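Local coordinates for protein MFP2b (Ascaris suum, PDB 2BJR) that enhances polymerization of the major sperm protein (MSP) in the amoeboid motility of nematode sperm and carries a bound zinc ion, at residues 282-287 with 357-362; 207-212 with 272-277. One frame throughout, in Å; residues are numbered along the deposited sequence.

Contact 1. Residues 282-287 with 357-362; sequences FDYDWK and LCRKAK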
# COMPACT_ATOMS: atom_id res chain seq x y z
N PHE A 282 6.65 5.72 -15.65
CA PHE A 282 5.49 5.26 -16.40
C PHE A 282 4.42 6.36 -16.44
O PHE A 282 4.42 7.26 -15.59
CB PHE A 282 4.93 3.98 -15.75
CG PHE A 282 4.54 4.17 -14.31
CD1 PHE A 282 3.27 4.60 -13.98
CD2 PHE A 282 5.48 3.95 -13.31
CE1 PHE A 282 2.93 4.81 -12.63
CE2 PHE A 282 5.15 4.15 -11.98
CZ PHE A 282 3.88 4.58 -11.65
N ASP A 283 3.52 6.29 -17.42
CA ASP A 283 2.39 7.16 -17.52
C ASP A 283 1.08 6.39 -17.48
O ASP A 283 1.00 5.26 -17.96
CB ASP A 283 2.44 7.95 -18.86
CG ASP A 283 3.74 8.73 -19.00
OD1 ASP A 283 4.01 9.57 -18.11
OD2 ASP A 283 4.59 8.50 -19.90
N TYR A 284 0.03 7.03 -16.99
CA TYR A 284 -1.29 6.42 -16.91
C TYR A 284 -2.16 6.88 -18.08
O TYR A 284 -2.05 8.03 -18.51
CB TYR A 284 -2.03 6.86 -15.64
CG TYR A 284 -1.51 6.24 -14.36
CD1 TYR A 284 -1.13 7.03 -13.31
CD2 TYR A 284 -1.42 4.86 -14.22
CE1 TYR A 284 -0.69 6.48 -12.08
CE2 TYR A 284 -0.90 4.31 -13.05
CZ TYR A 284 -0.57 5.11 -11.99
OH TYR A 284 -0.08 4.51 -10.82
N ASP A 285 -3.07 6.02 -18.49
CA ASP A 285 -4.16 6.35 -19.38
C ASP A 285 -5.24 5.30 -19.26
O ASP A 285 -4.97 4.19 -18.83
CB ASP A 285 -3.65 6.30 -20.82
CG ASP A 285 -4.53 7.05 -21.79
OD1 ASP A 285 -5.48 7.80 -21.39
OD2 ASP A 285 -4.29 6.91 -23.00
N TRP A 286 -6.46 5.63 -19.62
CA TRP A 286 -7.57 4.69 -19.52
C TRP A 286 -7.76 4.13 -20.89
O TRP A 286 -7.81 4.91 -21.85
CB TRP A 286 -8.83 5.36 -19.00
CG TRP A 286 -8.65 5.88 -17.60
CD1 TRP A 286 -7.96 7.01 -17.21
CD2 TRP A 286 -9.14 5.29 -16.41
NE1 TRP A 286 -8.02 7.15 -15.85
CE2 TRP A 286 -8.73 6.10 -15.32
CE3 TRP A 286 -9.89 4.14 -16.14
CZ2 TRP A 286 -9.04 5.81 -14.01
CZ3 TRP A 286 -10.19 3.86 -14.81
CH2 TRP A 286 -9.79 4.72 -13.77
N LYS A 287 -7.78 2.81 -20.99
CA LYS A 287 -7.83 2.12 -22.30
C LYS A 287 -9.03 1.19 -22.37
O LYS A 287 -9.42 0.62 -21.34
CB LYS A 287 -6.57 1.29 -22.51
CG LYS A 287 -5.27 2.07 -22.50
CD LYS A 287 -5.25 3.07 -23.72
CE LYS A 287 -3.86 3.60 -23.99
NZ LYS A 287 -3.92 4.85 -24.83
N LEU A 357 -7.85 1.31 -16.22
CA LEU A 357 -6.68 2.17 -15.97
C LEU A 357 -5.43 1.34 -16.26
O LEU A 357 -5.24 0.27 -15.67
CB LEU A 357 -6.64 2.67 -14.50
CG LEU A 357 -5.36 3.49 -14.22
CD1 LEU A 357 -5.36 4.78 -15.09
CD2 LEU A 357 -5.20 3.81 -12.78
N CYS A 358 -4.63 1.80 -17.21
CA CYS A 358 -3.38 1.17 -17.59
C CYS A 358 -2.24 2.15 -17.44
O CYS A 358 -2.44 3.37 -17.21
CB CYS A 358 -3.42 0.73 -19.05
SG CYS A 358 -4.74 -0.45 -19.41
N ARG A 359 -1.04 1.57 -17.49
CA ARG A 359 0.17 2.33 -17.49
C ARG A 359 1.16 1.73 -18.49
O ARG A 359 1.12 0.56 -18.82
CB ARG A 359 0.82 2.38 -16.10
CG ARG A 359 1.09 1.07 -15.46
CD ARG A 359 1.77 1.20 -14.11
NE ARG A 359 2.18 -0.07 -13.57
CZ ARG A 359 3.13 -0.21 -12.66
NH1 ARG A 359 3.71 0.86 -12.10
NH2 ARG A 359 3.51 -1.42 -12.33
N LYS A 360 2.07 2.59 -18.93
CA LYS A 360 3.06 2.25 -19.96
C LYS A 360 4.39 2.77 -19.50
O LYS A 360 4.51 3.95 -19.20
CB LYS A 360 2.72 2.95 -21.28
CG LYS A 360 3.82 2.71 -22.37
CD LYS A 360 3.27 2.94 -23.80
CE LYS A 360 4.36 2.58 -24.89
NZ LYS A 360 3.78 2.17 -26.23
N ALA A 361 5.38 1.90 -19.53
CA ALA A 361 6.71 2.26 -19.14
C ALA A 361 7.30 3.30 -20.11
O ALA A 361 7.13 3.20 -21.33
CB ALA A 361 7.60 1.07 -19.14
N LYS A 362 7.98 4.26 -19.52
CA LYS A 362 8.80 5.21 -20.26
C LYS A 362 10.08 4.52 -20.78
O LYS A 362 10.55 3.50 -20.24
CB LYS A 362 9.18 6.38 -19.37
CG LYS A 362 8.03 7.34 -19.10
CD LYS A 362 8.48 8.59 -18.32
CE LYS A 362 7.33 9.53 -17.92
NZ LYS A 362 6.64 10.19 -19.10
O HOH W 1 4.76 5.98 -21.12
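The guanidinium of Arg359 stands over the face of the Phe282 ring, NH1 lying above its centre and 3.6 Å from Phe282 CE2. Its plane is turned 74° from the ring, so an edge of the group meets the aromatic face in a cation-pi contact with Arg359 CZ almost on the ring normal; CD of the same arginine adds a CH-pi contact. Strand alternation puts both residues on the face shared with Tyr284, Trp286 and Leu357, and similar first torsions (chi1 59° for Phe282, 55° for Arg359), with CG between backbone N and carbonyl carbon, lean ring and chain together. Tyr284 lies alongside Arg359, pointing the same way. At the far end Leu357 crosses Trp286: its CB sits over the six-membered ring, 3.7 Å from the centroid, and its CD1 comes 3.6 Å from Trp286 NE1. Beneath these side chains, antiparallel pairing gives two pairs of backbone bonds, Asp283 with Lys360 and Asp285 with Cys358; Cys358 N reaches Asp285 O at 2.9 Å. On the other face Lys362 NZ forms a bidentate salt bridge through the syn lone pairs of Asp283, 2.9 Å from OD1 and 2.8 Å from OD2. A water donates to both Asp283 OD2 and Lys360 O. Arg280 also pairs with Asp283, and Glu277 with Lys362. Lys287 NZ adds a salt bridge to Asp285 OD2, 2.8 Å. The strand pair thus separates a mainly ionic side, which also holds Cys358, from an aromatic and aliphatic layer where the charge of Arg359 is probably offset by the Phe282 face, Thr191 O and the carboxylate of Asp368.

Contact 2. Residues 207-212 with 272-277; sequences VGTPVR and LYELPE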
# COMPACT_ATOMS: atom_id res chain seq x y z
N VAL A 207 -1.07 15.98 -0.47
CA VAL A 207 0.32 15.49 -0.57
C VAL A 207 0.58 14.85 -1.94
O VAL A 207 1.75 14.45 -2.28
CB VAL A 207 0.63 14.47 0.59
CG1 VAL A 207 -0.16 14.81 1.84
CG2 VAL A 207 0.27 13.10 0.23
N GLY A 208 -0.50 14.75 -2.73
CA GLY A 208 -0.42 14.19 -4.06
C GLY A 208 -1.67 14.35 -4.89
O GLY A 208 -2.64 14.97 -4.49
N THR A 209 -1.60 13.79 -6.07
CA THR A 209 -2.57 14.00 -7.13
C THR A 209 -3.31 12.69 -7.35
O THR A 209 -2.74 11.78 -7.91
CB THR A 209 -1.83 14.38 -8.40
OG1 THR A 209 -1.09 15.62 -8.20
CG2 THR A 209 -2.81 14.72 -9.53
N PRO A 210 -4.56 12.60 -6.91
CA PRO A 210 -5.36 11.38 -7.13
C PRO A 210 -5.66 11.21 -8.62
O PRO A 210 -5.56 12.18 -9.39
CB PRO A 210 -6.63 11.61 -6.32
CG PRO A 210 -6.54 12.98 -5.76
CD PRO A 210 -5.29 13.62 -6.14
N VAL A 211 -5.99 9.99 -9.02
CA VAL A 211 -6.15 9.61 -10.39
C VAL A 211 -7.62 9.56 -10.72
O VAL A 211 -8.38 8.70 -10.21
CB VAL A 211 -5.44 8.27 -10.68
CG1 VAL A 211 -5.73 7.82 -12.10
CG2 VAL A 211 -3.89 8.37 -10.41
N ARG A 212 -8.05 10.47 -11.62
CA ARG A 212 -9.47 10.64 -11.90
C ARG A 212 -9.95 9.71 -13.00
O ARG A 212 -9.24 9.50 -13.98
CB ARG A 212 -9.73 12.07 -12.37
CG ARG A 212 -11.23 12.37 -12.53
CD ARG A 212 -11.58 13.85 -12.46
NE ARG A 212 -10.76 14.65 -13.38
CZ ARG A 212 -11.07 15.88 -13.83
NH1 ARG A 212 -12.21 16.45 -13.55
NH2 ARG A 212 -10.21 16.54 -14.60
N LEU A 272 -4.67 6.11 -5.02
CA LEU A 272 -3.64 6.07 -6.05
C LEU A 272 -3.22 7.52 -6.41
O LEU A 272 -4.08 8.39 -6.55
CB LEU A 272 -4.16 5.33 -7.31
CG LEU A 272 -3.16 5.18 -8.44
CD1 LEU A 272 -2.02 4.34 -8.02
CD2 LEU A 272 -3.81 4.57 -9.64
N TYR A 273 -1.92 7.75 -6.50
CA TYR A 273 -1.37 9.05 -6.85
C TYR A 273 -0.60 8.98 -8.16
O TYR A 273 0.09 8.01 -8.43
CB TYR A 273 -0.38 9.52 -5.79
CG TYR A 273 -0.93 10.18 -4.56
CD1 TYR A 273 -2.28 10.43 -4.37
CD2 TYR A 273 -0.05 10.57 -3.55
CE1 TYR A 273 -2.74 11.08 -3.21
CE2 TYR A 273 -0.50 11.22 -2.40
CZ TYR A 273 -1.83 11.48 -2.24
OH TYR A 273 -2.25 12.12 -1.09
N GLU A 274 -0.74 10.04 -8.95
CA GLU A 274 0.08 10.24 -10.14
C GLU A 274 1.27 11.05 -9.69
O GLU A 274 1.12 12.21 -9.21
CB GLU A 274 -0.73 11.00 -11.20
CG GLU A 274 0.01 11.25 -12.51
CD GLU A 274 -0.97 11.78 -13.54
OE1 GLU A 274 -1.51 12.89 -13.31
OE2 GLU A 274 -1.25 11.07 -14.55
N LEU A 275 2.43 10.46 -9.84
CA LEU A 275 3.66 11.09 -9.45
C LEU A 275 4.03 12.23 -10.39
O LEU A 275 3.55 12.27 -11.50
CB LEU A 275 4.76 10.07 -9.48
CG LEU A 275 4.54 9.00 -8.42
CD1 LEU A 275 5.52 7.90 -8.63
CD2 LEU A 275 4.66 9.63 -7.02
N PRO A 276 4.86 13.15 -9.93
CA PRO A 276 5.37 14.20 -10.83
C PRO A 276 6.09 13.59 -12.04
O PRO A 276 6.81 12.60 -11.90
CB PRO A 276 6.37 14.95 -9.93
CG PRO A 276 5.86 14.70 -8.55
CD PRO A 276 5.45 13.25 -8.58
N GLU A 277 5.91 14.16 -13.22
CA GLU A 277 6.39 13.47 -14.42
C GLU A 277 7.89 13.20 -14.37
O GLU A 277 8.36 12.14 -14.82
CB GLU A 277 6.05 14.24 -15.71
CG GLU A 277 6.38 13.41 -16.97
CD GLU A 277 5.56 13.81 -18.19
OE1 GLU A 277 5.22 15.00 -18.30
OE2 GLU A 277 5.26 12.93 -19.07
O HOH W 2 1.05 12.99 -6.64
O HOH W 3 1.37 14.57 -10.44
O HOH W 4 -4.00 12.36 -12.11
O HOH W 5 -6.79 8.25 -6.92
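Gly208 CA sits over one face of the Tyr273 ring, 3.6 Å from its centroid, a CH-pi contact between backbone and aromatic. Thr209 N follows above the same face, offset toward the rim. At the edge of the ring, in its plane, Val207 CG2 crowds the hydroxyl end, though the exact placing of this methyl is doubtful. With CG beside the backbone N (chi1 -82°) and chi2 near zero, Tyr273 extends its ring along the Val207-Gly208 backbone, and the bare CA of Gly208 allows the close approach. One direct hydrogen bond joins the backbones: Glu274 N to Thr209 O, 2.8 Å and nearly straight at 166°. Tyr273 CA also touches Thr209 O at 3.2 Å, and Pro210 CA contacts Leu272 O at 3.3 Å. Beyond this, Val211 CG2 packs on Leu272 CG at 3.8 Å. Waters fill in where further backbone bonds are lacking: one accepts from Thr209 N and donates to Glu274 O, another accepts from Val211 N and donates to Leu272 O, 2.7 Å away, and a third donates to both Pro210 O and Glu274 OE1. Further out, Ala196 and Phe198 of strand 194-199 and Pro205 touch Tyr273, while Tyr284 of strand 282-288 touches both Val211 and Leu272. Val230 bonds through its backbone to Val211 and Leu272, linking the two segments to strand 229-235. Strand 209-210 is thus a short, weakly bonded addition to strand 268-274, which also pairs with 194-199 and 229-235, in the curled antiparallel sheet of the second Cytosolic motility protein family region.

In the fold
From the N terminus, the chain first passes the zinc-binding residues His86, Cys174, Cys176 and Cys179, then reaches 207-212. Contact 2 closes the loop that runs through strands 229-235, 238-247 and 250-257 and returns along 268-274. A short connection leads from 272-277 into 282-287, where contact 1 opens; it closes only at 357-362, after strands 300-302, 313-319, 322-329, 334-339 and 342-347. The loops are therefore in series, neither nested nor crossed. Each contact belongs to a different antiparallel sheet, yet the two meet directly: besides the side chains that touch near the connection, Trp286 NE1 packs 3.2 Å from Arg212 O, joining the sheets.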